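Local structure of hypothetical protein (ST2072) (Sulfolobus tokodaii, 1VE0) at residues I29-I40 against N95-L106; T45-A53 against W111-D120. The protein is of unknown function but binds zinc and belongs to the UPF0047 (YjbQ) family, a trimer in this crystal form. All coordinates share one frame; numbering follows the deposited sequence.

Interaction 1 (29-40 with 95-106) pairs two neighbouring strands of a five-stranded antiparallel sheet, and interaction 2 (45-53 with 111-120) pairs two of a separate three-stranded one; their centres lie about 16 Å apart. The sheets meet through Arg97, whose CG lies 3.3 Å from Ile48 O, and through Leu106 CD1, 3.8 Å from Ile114 CD1. Interaction 2 borders the zinc sites: the side chain of Asp120 comes within about 3 Å of that of Asn83, that of Thr45 within about 4 Å of that of His87, and that of Glu52 within about 4 Å of a bound zinc ion. Interaction 1 stays farther off, Asn95 being about 10 Å from His87, side chain to side chain.

Interaction 1 of 2, residues I29-I40 against N95-L106; sequences IKGINNGIAHVI and NSRVVPIIEGKL
Ser96 CB packs 3.7 Å from Ile40 CG1 where the antiparallel pairing of strands 35-40 and 96-102 begins, their directions 146° apart. Arg97 and Val39 exchange both backbone hydrogen bonds, while the guanidinium turns back to Ser96 O and reaches Ala91 O of the second subunit. Val98 lies alongside His38, its CG1 3.5 Å from ND1, and Ile36 CG2 sits above one face of that imidazole, offset toward the rim. Val99 forms a hydrogen-bonded pair with Ala37, and Pro100 CA and CB meet Ile36 CD1. Ile101 is the largest contributor to the buried area: with CG1 anti to the carbonyl carbon (chi1 -59°), CD1 sits among Ile29, Ile32 and Ala37, 3.7 Å from Ile32 CG2. Its O accepts from Gly35 N and, at 3.2 Å, from Asn34 ND2, whose amide plane contains the acceptor; Lys130 of the second subunit is a further donor. An alanine at Asn34 removes the amide and would probably cost Ile101 O one donor and leave Ile102 CD1 without this neighbour. Ile102 and Lys105 bound a type I' turn, in which Gly104 N donates to Asn33 O on a lone pair at 2.8 Å. Leu106 CD2 meets Ile29 CD1 at 3.7 Å.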
loop_
_atom_site.group_PDB
_atom_site.type_symbol
_atom_site.label_atom_id
_atom_site.label_comp_id
_atom_site.label_asym_id
_atom_site.label_seq_id
_atom_site.Cartn_x
_atom_site.Cartn_y
_atom_site.Cartn_z
ATOM N N ILE A 29 -15.713 2.899 13.120
ATOM C CA ILE A 29 -14.981 4.128 13.430
ATOM C C ILE A 29 -15.676 5.007 14.468
ATOM O O ILE A 29 -15.091 5.977 14.951
ATOM C CB ILE A 29 -14.740 4.997 12.158
ATOM C CG1 ILE A 29 -16.081 5.449 11.560
ATOM C CG2 ILE A 29 -13.912 4.214 11.151
ATOM C CD1 ILE A 29 -15.956 6.594 10.551
ATOM N N LYS A 30 -16.916 4.675 14.817
ATOM C CA LYS A 30 -17.647 5.487 15.783
ATOM C C LYS A 30 -16.806 5.747 17.018
ATOM O O LYS A 30 -16.268 4.834 17.630
ATOM C CB LYS A 30 -18.979 4.826 16.151
ATOM C CG LYS A 30 -19.980 4.830 14.987
ATOM C CD LYS A 30 -21.389 4.507 15.450
ATOM C CE LYS A 30 -22.295 4.136 14.285
ATOM N NZ LYS A 30 -22.359 5.185 13.241
ATOM N N GLY A 31 -16.682 7.017 17.362
ATOM C CA GLY A 31 -15.876 7.394 18.507
ATOM C C GLY A 31 -14.868 8.425 18.039
ATOM O O GLY A 31 -14.423 9.267 18.814
ATOM N N ILE A 32 -14.504 8.348 16.760
ATOM C CA ILE A 32 -13.561 9.290 16.169
ATOM C C ILE A 32 -14.326 10.269 15.271
ATOM O O ILE A 32 -15.132 9.860 14.436
ATOM C CB ILE A 32 -12.497 8.556 15.315
ATOM C CG1 ILE A 32 -11.634 7.654 16.211
ATOM C CG2 ILE A 32 -11.654 9.568 14.548
ATOM C CD1 ILE A 32 -10.784 8.399 17.231
ATOM N N ASN A 33 -14.066 11.559 15.455
ATOM C CA ASN A 33 -14.717 12.608 14.682
ATOM C C ASN A 33 -13.894 13.090 13.487
ATOM O O ASN A 33 -14.430 13.323 12.403
ATOM C CB ASN A 33 -15.040 13.796 15.607
ATOM C CG ASN A 33 -15.340 15.072 14.839
ATOM O OD1 ASN A 33 -14.428 15.809 14.447
ATOM N ND2 ASN A 33 -16.624 15.331 14.605
ATOM N N ASN A 34 -12.590 13.243 13.689
ATOM C CA ASN A 34 -11.695 13.708 12.635
ATOM C C ASN A 34 -10.398 12.934 12.798
ATOM O O ASN A 34 -9.804 12.930 13.877
ATOM C CB ASN A 34 -11.433 15.210 12.803
ATOM C CG ASN A 34 -10.454 15.771 11.771
ATOM O OD1 ASN A 34 -9.850 16.822 11.995
ATOM N ND2 ASN A 34 -10.310 15.094 10.639
ATOM N N GLY A 35 -9.954 12.272 11.736
ATOM C CA GLY A 35 -8.722 11.515 11.856
ATOM C C GLY A 35 -8.489 10.513 10.755
ATOM O O GLY A 35 -8.857 10.750 9.606
ATOM N N ILE A 36 -7.890 9.379 11.115
ATOM C CA ILE A 36 -7.565 8.345 10.138
ATOM C C ILE A 36 -8.012 6.960 10.601
ATOM O O ILE A 36 -7.843 6.593 11.758
ATOM C CB ILE A 36 -6.028 8.302 9.881
ATOM C CG1 ILE A 36 -5.574 9.585 9.173
ATOM C CG2 ILE A 36 -5.661 7.080 9.050
ATOM C CD1 ILE A 36 -6.161 9.751 7.780
ATOM N N ALA A 37 -8.607 6.219 9.680
ATOM C CA ALA A 37 -9.040 4.860 9.942
ATOM C C ALA A 37 -8.074 3.956 9.195
ATOM O O ALA A 37 -7.865 4.121 7.988
ATOM C CB ALA A 37 -10.456 4.645 9.414
ATOM N N HIS A 38 -7.451 3.036 9.914
ATOM C CA HIS A 38 -6.559 2.076 9.279
ATOM C C HIS A 38 -7.371 0.791 9.209
ATOM O O HIS A 38 -7.696 0.217 10.243
ATOM C CB HIS A 38 -5.319 1.845 10.137
ATOM C CG HIS A 38 -4.430 3.041 10.240
ATOM N ND1 HIS A 38 -3.448 3.318 9.314
ATOM C CD2 HIS A 38 -4.394 4.051 11.143
ATOM C CE1 HIS A 38 -2.845 4.448 9.641
ATOM N NE2 HIS A 38 -3.399 4.911 10.748
ATOM N N VAL A 39 -7.716 0.363 8.000
ATOM C CA VAL A 39 -8.497 -0.861 7.802
ATOM C C VAL A 39 -7.446 -1.934 7.570
ATOM O O VAL A 39 -6.755 -1.941 6.539
ATOM C CB VAL A 39 -9.422 -0.729 6.587
ATOM C CG1 VAL A 39 -10.245 -2.005 6.392
ATOM C CG2 VAL A 39 -10.353 0.470 6.800
ATOM N N ILE A 40 -7.336 -2.827 8.546
ATOM C CA ILE A 40 -6.303 -3.860 8.553
ATOM C C ILE A 40 -6.777 -5.296 8.693
ATOM O O ILE A 40 -7.718 -5.569 9.429
ATOM C CB ILE A 40 -5.343 -3.590 9.758
ATOM C CG1 ILE A 40 -4.699 -2.215 9.608
ATOM C CG2 ILE A 40 -4.289 -4.705 9.897
ATOM C CD1 ILE A 40 -4.344 -1.589 10.939
ATOM N N ASN A 95 -2.042 -5.474 3.133
ATOM C CA ASN A 95 -3.057 -5.954 4.066
ATOM C C ASN A 95 -3.801 -4.825 4.754
ATOM O O ASN A 95 -4.561 -5.069 5.688
ATOM C CB ASN A 95 -2.413 -6.840 5.124
ATOM C CG ASN A 95 -1.486 -6.066 6.023
ATOM O OD1 ASN A 95 -0.583 -5.372 5.552
ATOM N ND2 ASN A 95 -1.707 -6.170 7.332
ATOM N N SER A 96 -3.580 -3.593 4.306
ATOM C CA SER A 96 -4.268 -2.463 4.896
ATOM C C SER A 96 -4.421 -1.315 3.913
ATOM O O SER A 96 -3.739 -1.259 2.889
ATOM C CB SER A 96 -3.518 -1.943 6.133
ATOM O OG SER A 96 -2.277 -1.344 5.768
ATOM N N ARG A 97 -5.332 -0.412 4.251
ATOM C CA ARG A 97 -5.606 0.792 3.478
ATOM C C ARG A 97 -6.050 1.843 4.496
ATOM O O ARG A 97 -6.607 1.497 5.540
ATOM C CB ARG A 97 -6.734 0.553 2.460
ATOM C CG ARG A 97 -6.304 -0.222 1.221
ATOM C CD ARG A 97 -5.323 0.600 0.398
ATOM N NE ARG A 97 -4.983 -0.050 -0.866
ATOM C CZ ARG A 97 -4.088 -1.025 -0.992
ATOM N NH1 ARG A 97 -3.435 -1.481 0.076
ATOM N NH2 ARG A 97 -3.813 -1.519 -2.199
ATOM N N VAL A 98 -5.792 3.114 4.208
ATOM C CA VAL A 98 -6.213 4.168 5.115
ATOM C C VAL A 98 -7.404 4.905 4.524
ATOM O O VAL A 98 -7.517 5.053 3.307
ATOM C CB VAL A 98 -5.085 5.184 5.384
ATOM C CG1 VAL A 98 -3.916 4.491 6.060
ATOM C CG2 VAL A 98 -4.632 5.806 4.095
ATOM N N VAL A 99 -8.312 5.339 5.389
ATOM C CA VAL A 99 -9.474 6.091 4.944
ATOM C C VAL A 99 -9.579 7.256 5.912
ATOM O O VAL A 99 -9.544 7.074 7.125
ATOM C CB VAL A 99 -10.776 5.248 4.982
ATOM C CG1 VAL A 99 -11.939 6.066 4.434
ATOM C CG2 VAL A 99 -10.609 3.995 4.146
ATOM N N PRO A 100 -9.639 8.484 5.385
ATOM C CA PRO A 100 -9.740 9.604 6.322
ATOM C C PRO A 100 -11.142 9.655 6.911
ATOM O O PRO A 100 -12.093 9.172 6.304
ATOM C CB PRO A 100 -9.427 10.821 5.456
ATOM C CG PRO A 100 -9.927 10.391 4.077
ATOM C CD PRO A 100 -9.502 8.937 3.989
ATOM N N ILE A 101 -11.243 10.232 8.102
ATOM C CA ILE A 101 -12.506 10.386 8.794
ATOM C C ILE A 101 -12.702 11.889 8.973
ATOM O O ILE A 101 -11.779 12.587 9.387
ATOM C CB ILE A 101 -12.469 9.739 10.200
ATOM C CG1 ILE A 101 -12.150 8.247 10.087
ATOM C CG2 ILE A 101 -13.815 9.944 10.895
ATOM C CD1 ILE A 101 -11.956 7.561 11.432
ATOM N N ILE A 102 -13.891 12.386 8.655
ATOM C CA ILE A 102 -14.167 13.805 8.814
ATOM C C ILE A 102 -15.641 13.941 9.201
ATOM O O ILE A 102 -16.503 13.262 8.646
ATOM C CB ILE A 102 -13.840 14.583 7.501
ATOM C CG1 ILE A 102 -13.898 16.094 7.745
ATOM C CG2 ILE A 102 -14.803 14.203 6.398
ATOM C CD1 ILE A 102 -12.836 16.604 8.714
ATOM N N GLU A 103 -15.923 14.774 10.193
ATOM C CA GLU A 103 -17.304 14.970 10.639
ATOM C C GLU A 103 -17.888 13.653 11.134
ATOM O O GLU A 103 -19.091 13.429 11.024
ATOM C CB GLU A 103 -18.159 15.492 9.476
ATOM C CG GLU A 103 -17.741 16.850 8.970
ATOM C CD GLU A 103 -17.925 17.910 10.029
ATOM O OE1 GLU A 103 -19.090 18.149 10.426
ATOM O OE2 GLU A 103 -16.910 18.492 10.475
ATOM N N GLY A 104 -17.030 12.778 11.659
ATOM C CA GLY A 104 -17.484 11.488 12.149
ATOM C C GLY A 104 -17.824 10.454 11.084
ATOM O O GLY A 104 -18.297 9.362 11.419
ATOM N N LYS A 105 -17.582 10.776 9.814
ATOM C CA LYS A 105 -17.880 9.860 8.706
ATOM C C LYS A 105 -16.660 9.516 7.835
ATOM O O LYS A 105 -15.690 10.264 7.782
ATOM C CB LYS A 105 -18.945 10.472 7.784
ATOM C CG LYS A 105 -20.126 11.076 8.513
ATOM C CD LYS A 105 -21.229 11.492 7.547
ATOM C CE LYS A 105 -20.829 12.687 6.704
ATOM N NZ LYS A 105 -21.901 13.048 5.725
ATOM N N LEU A 106 -16.728 8.388 7.134
ATOM C CA LEU A 106 -15.643 7.999 6.234
ATOM C C LEU A 106 -15.623 9.030 5.099
ATOM O O LEU A 106 -16.645 9.288 4.472
ATOM C CB LEU A 106 -15.906 6.614 5.650
ATOM C CG LEU A 106 -15.921 5.454 6.646
ATOM C CD1 LEU A 106 -16.249 4.150 5.902
ATOM C CD2 LEU A 106 -14.562 5.359 7.332
HETATM O O HOH W 1 -17.576 8.726 14.688
HETATM O O HOH W 2 -14.475 16.684 11.930
#

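Interaction 2 of 2, residues T45-A53 against W111-D120; sequences TCAIIINEA and WQRIILLEFD. With SO4 (sulfate ion), chain B.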
loop_
_atom_site.group_PDB
_atom_site.type_symbol
_atom_site.label_atom_id
_atom_site.label_comp_id
_atom_site.label_asym_id
_atom_site.label_seq_id
_atom_site.Cartn_x
_atom_site.Cartn_y
_atom_site.Cartn_z
ATOM N N THR A 45 -3.424 -14.012 3.428
ATOM C CA THR A 45 -3.913 -14.454 2.124
ATOM C C THR A 45 -5.137 -13.740 1.598
ATOM O O THR A 45 -5.816 -14.233 0.697
ATOM C CB THR A 45 -4.187 -15.967 2.103
ATOM O OG1 THR A 45 -5.001 -16.312 3.225
ATOM C CG2 THR A 45 -2.872 -16.747 2.136
ATOM N N CYS A 46 -5.443 -12.594 2.179
ATOM C CA CYS A 46 -6.542 -11.776 1.672
ATOM C C CYS A 46 -5.997 -10.349 1.792
ATOM O O CYS A 46 -5.037 -10.122 2.533
ATOM C CB CYS A 46 -7.850 -12.009 2.466
ATOM S SG CYS A 46 -7.877 -11.559 4.204
ATOM N N ALA A 47 -6.553 -9.408 1.034
ATOM C CA ALA A 47 -6.072 -8.035 1.076
ATOM C C ALA A 47 -7.202 -7.015 1.100
ATOM O O ALA A 47 -8.374 -7.366 0.921
ATOM C CB ALA A 47 -5.168 -7.777 -0.116
ATOM N N ILE A 48 -6.835 -5.753 1.328
ATOM C CA ILE A 48 -7.795 -4.649 1.392
ATOM C C ILE A 48 -7.440 -3.625 0.317
ATOM O O ILE A 48 -6.271 -3.294 0.134
ATOM C CB ILE A 48 -7.745 -3.908 2.781
ATOM C CG1 ILE A 48 -8.177 -4.845 3.923
ATOM C CG2 ILE A 48 -8.635 -2.664 2.755
ATOM C CD1 ILE A 48 -9.637 -5.310 3.864
ATOM N N ILE A 49 -8.446 -3.154 -0.412
ATOM C CA ILE A 49 -8.244 -2.135 -1.436
ATOM C C ILE A 49 -9.381 -1.149 -1.258
ATOM O O ILE A 49 -10.387 -1.490 -0.632
ATOM C CB ILE A 49 -8.364 -2.671 -2.901
ATOM C CG1 ILE A 49 -9.797 -3.166 -3.169
ATOM C CG2 ILE A 49 -7.357 -3.784 -3.162
ATOM C CD1 ILE A 49 -10.037 -3.600 -4.606
ATOM N N ILE A 50 -9.200 0.071 -1.766
ATOM C CA ILE A 50 -10.252 1.088 -1.739
ATOM C C ILE A 50 -10.535 1.358 -3.213
ATOM O O ILE A 50 -9.693 1.920 -3.909
ATOM C CB ILE A 50 -9.808 2.434 -1.110
ATOM C CG1 ILE A 50 -9.215 2.219 0.279
ATOM C CG2 ILE A 50 -11.016 3.393 -1.021
ATOM C CD1 ILE A 50 -10.136 1.503 1.245
ATOM N N ASN A 51 -11.703 0.945 -3.701
ATOM C CA ASN A 51 -12.031 1.188 -5.094
ATOM C C ASN A 51 -13.528 1.104 -5.379
ATOM O O ASN A 51 -14.334 1.109 -4.459
ATOM C CB ASN A 51 -11.242 0.226 -5.986
ATOM C CG ASN A 51 -10.797 0.883 -7.278
ATOM O OD1 ASN A 51 -11.545 0.923 -8.252
ATOM N ND2 ASN A 51 -9.580 1.430 -7.283
ATOM N N GLU A 52 -13.910 1.022 -6.649
ATOM C CA GLU A 52 -15.336 0.987 -6.967
ATOM C C GLU A 52 -15.899 -0.426 -6.892
ATOM O O GLU A 52 -15.330 -1.367 -7.447
ATOM C CB GLU A 52 -15.592 1.599 -8.351
ATOM C CG GLU A 52 -17.076 1.746 -8.683
ATOM C CD GLU A 52 -17.334 2.356 -10.054
ATOM O OE1 GLU A 52 -18.507 2.374 -10.482
ATOM O OE2 GLU A 52 -16.374 2.823 -10.702
ATOM N N ALA A 53 -17.016 -0.574 -6.194
ATOM C CA ALA A 53 -17.624 -1.883 -6.045
ATOM C C ALA A 53 -18.673 -2.157 -7.122
ATOM O O ALA A 53 -19.728 -2.718 -6.834
ATOM C CB ALA A 53 -18.248 -2.010 -4.667
ATOM N N TRP A 111 -16.944 7.270 -6.074
ATOM C CA TRP A 111 -16.950 5.845 -6.367
ATOM C C TRP A 111 -16.145 4.950 -5.421
ATOM O O TRP A 111 -15.974 3.774 -5.714
ATOM C CB TRP A 111 -16.451 5.620 -7.800
ATOM C CG TRP A 111 -17.106 6.521 -8.808
ATOM C CD1 TRP A 111 -16.518 7.543 -9.495
ATOM C CD2 TRP A 111 -18.488 6.513 -9.200
ATOM N NE1 TRP A 111 -17.450 8.179 -10.292
ATOM C CE2 TRP A 111 -18.665 7.568 -10.129
ATOM C CE3 TRP A 111 -19.593 5.722 -8.856
ATOM C CZ2 TRP A 111 -19.905 7.851 -10.717
ATOM C CZ3 TRP A 111 -20.832 6.008 -9.444
ATOM C CH2 TRP A 111 -20.973 7.064 -10.363
ATOM N N GLN A 112 -15.675 5.485 -4.295
ATOM C CA GLN A 112 -14.877 4.682 -3.367
ATOM C C GLN A 112 -15.630 3.852 -2.347
ATOM O O GLN A 112 -16.512 4.341 -1.633
ATOM C CB GLN A 112 -13.878 5.545 -2.587
ATOM C CG GLN A 112 -12.727 6.095 -3.375
ATOM C CD GLN A 112 -11.744 6.802 -2.478
ATOM O OE1 GLN A 112 -12.138 7.596 -1.612
ATOM N NE2 GLN A 112 -10.455 6.525 -2.667
ATOM N N ARG A 113 -15.239 2.590 -2.264
ATOM C CA ARG A 113 -15.807 1.661 -1.305
ATOM C C ARG A 113 -14.606 0.900 -0.734
ATOM O O ARG A 113 -13.562 0.804 -1.368
ATOM C CB ARG A 113 -16.768 0.688 -1.996
ATOM C CG ARG A 113 -17.954 1.379 -2.713
ATOM C CD ARG A 113 -18.883 2.080 -1.742
ATOM N NE ARG A 113 -19.654 1.133 -0.942
ATOM C CZ ARG A 113 -20.588 1.481 -0.057
ATOM N NH1 ARG A 113 -21.236 0.546 0.624
ATOM N NH2 ARG A 113 -20.878 2.764 0.151
ATOM N N ILE A 114 -14.751 0.391 0.474
ATOM C CA ILE A 114 -13.686 -0.364 1.114
ATOM C C ILE A 114 -13.993 -1.804 0.736
ATOM O O ILE A 114 -15.071 -2.307 1.020
ATOM C CB ILE A 114 -13.730 -0.156 2.627
ATOM C CG1 ILE A 114 -13.583 1.347 2.919
ATOM C CG2 ILE A 114 -12.597 -0.962 3.303
ATOM C CD1 ILE A 114 -13.732 1.720 4.379
ATOM N N ILE A 115 -13.048 -2.457 0.077
ATOM C CA ILE A 115 -13.269 -3.820 -0.385
ATOM C C ILE A 115 -12.287 -4.860 0.138
ATOM O O ILE A 115 -11.076 -4.629 0.143
ATOM C CB ILE A 115 -13.213 -3.844 -1.934
ATOM C CG1 ILE A 115 -14.317 -2.942 -2.499
ATOM C CG2 ILE A 115 -13.330 -5.273 -2.447
ATOM C CD1 ILE A 115 -14.093 -2.521 -3.931
ATOM N N LEU A 116 -12.806 -6.008 0.580
ATOM C CA LEU A 116 -11.923 -7.093 1.021
ATOM C C LEU A 116 -11.785 -8.056 -0.163
ATOM O O LEU A 116 -12.782 -8.474 -0.733
ATOM C CB LEU A 116 -12.504 -7.842 2.227
ATOM C CG LEU A 116 -11.869 -9.210 2.549
ATOM C CD1 LEU A 116 -10.416 -9.044 2.949
ATOM C CD2 LEU A 116 -12.638 -9.869 3.673
ATOM N N LEU A 117 -10.550 -8.386 -0.540
ATOM C CA LEU A 117 -10.301 -9.306 -1.648
ATOM C C LEU A 117 -9.776 -10.599 -1.038
ATOM O O LEU A 117 -8.801 -10.592 -0.285
ATOM C CB LEU A 117 -9.279 -8.726 -2.648
ATOM C CG LEU A 117 -9.696 -7.486 -3.471
ATOM C CD1 LEU A 117 -8.558 -7.122 -4.441
ATOM C CD2 LEU A 117 -10.982 -7.774 -4.269
ATOM N N GLU A 118 -10.449 -11.696 -1.359
ATOM C CA GLU A 118 -10.130 -13.026 -0.844
ATOM C C GLU A 118 -9.506 -13.862 -1.956
ATOM O O GLU A 118 -10.018 -13.896 -3.073
ATOM C CB GLU A 118 -11.434 -13.669 -0.347
ATOM C CG GLU A 118 -11.379 -15.147 0.016
ATOM C CD GLU A 118 -10.521 -15.432 1.222
ATOM O OE1 GLU A 118 -9.281 -15.481 1.058
ATOM O OE2 GLU A 118 -11.085 -15.596 2.334
ATOM N N PHE A 119 -8.398 -14.531 -1.649
ATOM C CA PHE A 119 -7.714 -15.362 -2.627
ATOM C C PHE A 119 -7.522 -16.785 -2.121
ATOM O O PHE A 119 -6.970 -17.613 -2.830
ATOM C CB PHE A 119 -6.342 -14.764 -2.972
ATOM C CG PHE A 119 -6.397 -13.305 -3.337
ATOM C CD1 PHE A 119 -5.938 -12.337 -2.450
ATOM C CD2 PHE A 119 -6.945 -12.899 -4.547
ATOM C CE1 PHE A 119 -6.028 -10.983 -2.764
ATOM C CE2 PHE A 119 -7.041 -11.544 -4.870
ATOM C CZ PHE A 119 -6.582 -10.591 -3.976
ATOM N N ASP A 120 -7.972 -17.057 -0.898
ATOM C CA ASP A 120 -7.824 -18.387 -0.303
ATOM C C ASP A 120 -9.054 -18.767 0.528
ATOM O O ASP A 120 -8.924 -19.319 1.626
ATOM C CB ASP A 120 -6.578 -18.433 0.594
ATOM C CG ASP A 120 -6.195 -19.859 1.000
ATOM O OD1 ASP A 120 -5.563 -20.038 2.063
ATOM O OD2 ASP A 120 -6.514 -20.798 0.247
HETATM S S SO4 B . -4.030 -16.280 7.000
HETATM O O1 SO4 B . -4.897 -16.200 8.196
HETATM O O2 SO4 B . -4.584 -15.442 5.932
HETATM O O3 SO4 B . -3.985 -17.680 6.546
HETATM O O4 SO4 B . -2.674 -15.800 7.333
HETATM O O HOH W 3 -9.710 4.480 -4.313
#
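Ile49 and Ile115 face each other midway along an antiparallel strand pair, 46-51 against 113-118, the two strands running 153° apart with six backbone hydrogen bonds fixing the register. With CG1 between its backbone N and carbonyl carbon (chi1 64°), Ile49 lays that atom 3.7 Å from Ile115 CB, and its CG2 and CD1 both touch CD1 of Leu117, which it crosses at about a right angle. Ile115 CD1 extends the other way, to Asn51 O and Ala53 CB. Helices 55-68 and 84-93 cover this side through Met58 and Ile93.

On the other face Ile50 runs alongside Ile114, CD1 to CG1 at 3.8 Å, whereas its CG2 merely packs on the amide of Gln112, whose OE1 accepts from Gly109 N and NE2 donates to a water. Leu116 CD1 touches both Cys46 SG and Ile48 CD1 and lies 3.3 Å from Ala47 O; Arg97 and Val99 pack over this side.

Glu52 runs beside Trp111, its carboxylate 25° from the indole plane and OE1 3.9 Å from CE3. Asn51 OD1 holds Glu52 N at 2.9 Å and accepts from His87 of the second subunit. At the far end Asp120 OD1 forms a salt bridge with Arg123 and a hydrogen bond with Asn83 ND2, and Thr45 OG1 is hydrogen-bonded to Arg125 NH1 and, at 2.9 Å, to sulfate O2. Glu52 is a zinc ligand seen for this protein, unbound in this chain though about 4 Å from a zinc ion; the sulfate, probably from the crystallisation liquor, is held also by Thr45 N, His43, Thr44, Arg123 and Arg125, consistent with an anion-binding pocket beside the Asn83 and His87 zinc site.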